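Local coordinates for protein maquette-3 (PDB 6Z0C) that is a designed single-chain four-helix bundle with no assigned natural function, built to carry charged networks buried in its hydrophobic core, at residues A[134-139]-A[160-165]. Numbering follows the deposited sequence.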
# COMPACT_ATOMS: atom_id res chain seq x y z
N GLU A 134 -3.53 11.23 6.89
CA GLU A 134 -3.73 12.66 7.26
C GLU A 134 -5.18 12.89 7.68
O GLU A 134 -5.40 13.52 8.73
CB GLU A 134 -3.36 13.59 6.10
CG GLU A 134 -1.87 13.79 5.96
CD GLU A 134 -1.48 14.75 4.85
OE1 GLU A 134 -2.01 15.89 4.85
OE2 GLU A 134 -0.68 14.36 3.98
N ASP A 135 -6.14 12.38 6.90
CA ASP A 135 -7.59 12.53 7.16
C ASP A 135 -7.97 11.84 8.48
O ASP A 135 -8.81 12.39 9.22
CB ASP A 135 -8.42 12.02 5.97
CG ASP A 135 -8.32 12.91 4.74
OD1 ASP A 135 -7.86 14.07 4.87
OD2 ASP A 135 -8.69 12.44 3.66
N GLU A 136 -7.36 10.68 8.78
CA GLU A 136 -7.60 9.95 10.06
C GLU A 136 -7.10 10.80 11.23
O GLU A 136 -7.84 10.95 12.21
CB GLU A 136 -6.93 8.57 10.06
CG GLU A 136 -7.47 7.62 9.01
CD GLU A 136 -8.83 7.01 9.27
OE1 GLU A 136 -9.13 5.97 8.64
OE2 GLU A 136 -9.61 7.57 10.07
N GLU A 137 -5.89 11.36 11.11
CA GLU A 137 -5.27 12.22 12.14
C GLU A 137 -6.15 13.46 12.39
O GLU A 137 -6.29 13.85 13.57
CB GLU A 137 -3.86 12.65 11.72
CG GLU A 137 -2.86 11.52 11.79
CD GLU A 137 -1.46 11.89 11.36
OE1 GLU A 137 -0.51 11.38 11.98
OE2 GLU A 137 -1.31 12.68 10.41
N LYS A 138 -6.70 14.05 11.33
CA LYS A 138 -7.58 15.25 11.43
C LYS A 138 -8.86 14.88 12.18
O LYS A 138 -9.29 15.66 13.04
CB LYS A 138 -7.93 15.80 10.05
CG LYS A 138 -6.81 16.56 9.36
CD LYS A 138 -7.22 17.11 8.02
CE LYS A 138 -6.10 17.84 7.32
NZ LYS A 138 -6.39 18.00 5.87
N PHE A 139 -9.46 13.73 11.86
CA PHE A 139 -10.73 13.33 12.51
C PHE A 139 -10.48 13.10 14.01
O PHE A 139 -11.33 13.51 14.81
CB PHE A 139 -11.37 12.10 11.88
CG PHE A 139 -12.65 11.75 12.59
CD1 PHE A 139 -13.71 12.64 12.59
CD2 PHE A 139 -12.75 10.61 13.37
CE1 PHE A 139 -14.87 12.36 13.29
CE2 PHE A 139 -13.92 10.33 14.07
CZ PHE A 139 -14.97 11.21 14.03
N LYS A 160 -10.41 4.91 20.44
CA LYS A 160 -9.50 3.74 20.60
C LYS A 160 -9.37 3.02 19.25
O LYS A 160 -8.23 2.70 18.87
CB LYS A 160 -10.03 2.77 21.65
CG LYS A 160 -9.81 3.18 23.10
CD LYS A 160 -10.21 2.09 24.08
CE LYS A 160 -10.14 2.52 25.53
NZ LYS A 160 -10.49 1.41 26.44
N GLY A 161 -10.50 2.78 18.57
CA GLY A 161 -10.54 2.16 17.24
C GLY A 161 -9.72 2.95 16.23
O GLY A 161 -8.90 2.34 15.52
N LYS A 162 -9.92 4.27 16.19
CA LYS A 162 -9.26 5.18 15.21
C LYS A 162 -7.75 5.18 15.46
O LYS A 162 -7.00 5.18 14.47
CB LYS A 162 -9.85 6.59 15.28
CG LYS A 162 -11.20 6.76 14.60
CD LYS A 162 -11.18 6.35 13.15
CE LYS A 162 -12.29 6.98 12.33
NZ LYS A 162 -12.21 6.54 10.92
N LEU A 163 -7.32 5.14 16.72
CA LEU A 163 -5.88 5.09 17.09
C LEU A 163 -5.25 3.79 16.57
O LEU A 163 -4.09 3.84 16.09
CB LEU A 163 -5.73 5.24 18.60
CG LEU A 163 -6.04 6.64 19.14
CD1 LEU A 163 -6.11 6.64 20.66
CD2 LEU A 163 -5.01 7.66 18.66
N GLN A 164 -5.98 2.67 16.62
CA GLN A 164 -5.50 1.35 16.09
C GLN A 164 -5.43 1.42 14.56
O GLN A 164 -4.45 0.89 14.00
CB GLN A 164 -6.40 0.20 16.55
CG GLN A 164 -6.13 -1.12 15.84
CD GLN A 164 -4.71 -1.61 16.02
OE1 GLN A 164 -4.06 -1.34 17.03
NE2 GLN A 164 -4.22 -2.35 15.04
N VAL A 165 -6.43 2.02 13.91
CA VAL A 165 -6.48 2.21 12.42
C VAL A 165 -5.21 2.95 11.99
O VAL A 165 -4.58 2.53 11.00
CB VAL A 165 -7.74 2.97 11.97
CG1 VAL A 165 -7.57 3.59 10.59
CG2 VAL A 165 -8.96 2.06 11.98
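Glu136 and Lys162 form a buried salt bridge inside the four-helix bundle, between helices 105-144 and 152-194. Lys162 NZ donates to Glu136 OE2 over 2.9 Å and meets the syn lone pair of that oxygen. The two side chains cross at about a right angle. Both chains bend at chi2 (-75° in Glu136, -56° in Lys162), which folds each charged end back from a fully extended course. The aliphatic end of the lysine also packs: its CE lies 3.8 Å from Phe139 CD2, an oblique approach to the ring. The aromatic side chain thus covers part of the aliphatic arm that carries the ammonium group. On the other side of the pair, Val165 CG1 packs against the second carboxylate oxygen, 3.4 Å from Glu136 OE1.

The bridge is one link of a longer chain of charges. Glu136 OE1 also pairs with Lys35 of helix 4-48, and Lys162 NZ with Glu65 of helix 52-99, so all four helices contribute. Each carboxylate oxygen of Glu136 therefore has its own lysine, which should fix the rotation of the group. The nearby positive charges would probably favour its ionised form in this buried setting. With an alanine here, Lys35 would probably lose this carboxylate partner, Lys162 would be left to Glu65, and a gap would open beside Val165 CG1. Ile34 and Ile38 of helix 4-48 pack on Val165, and Val57 of helix 52-99 touches Phe139, so apolar side chains adjoin the network.

Segments 134-139 and 160-165 run roughly antiparallel, at 156° between their local axes, which come within 10.2 Å. Glu136 CA and Lys162 CA are the nearest such pair, at 7.2 Å.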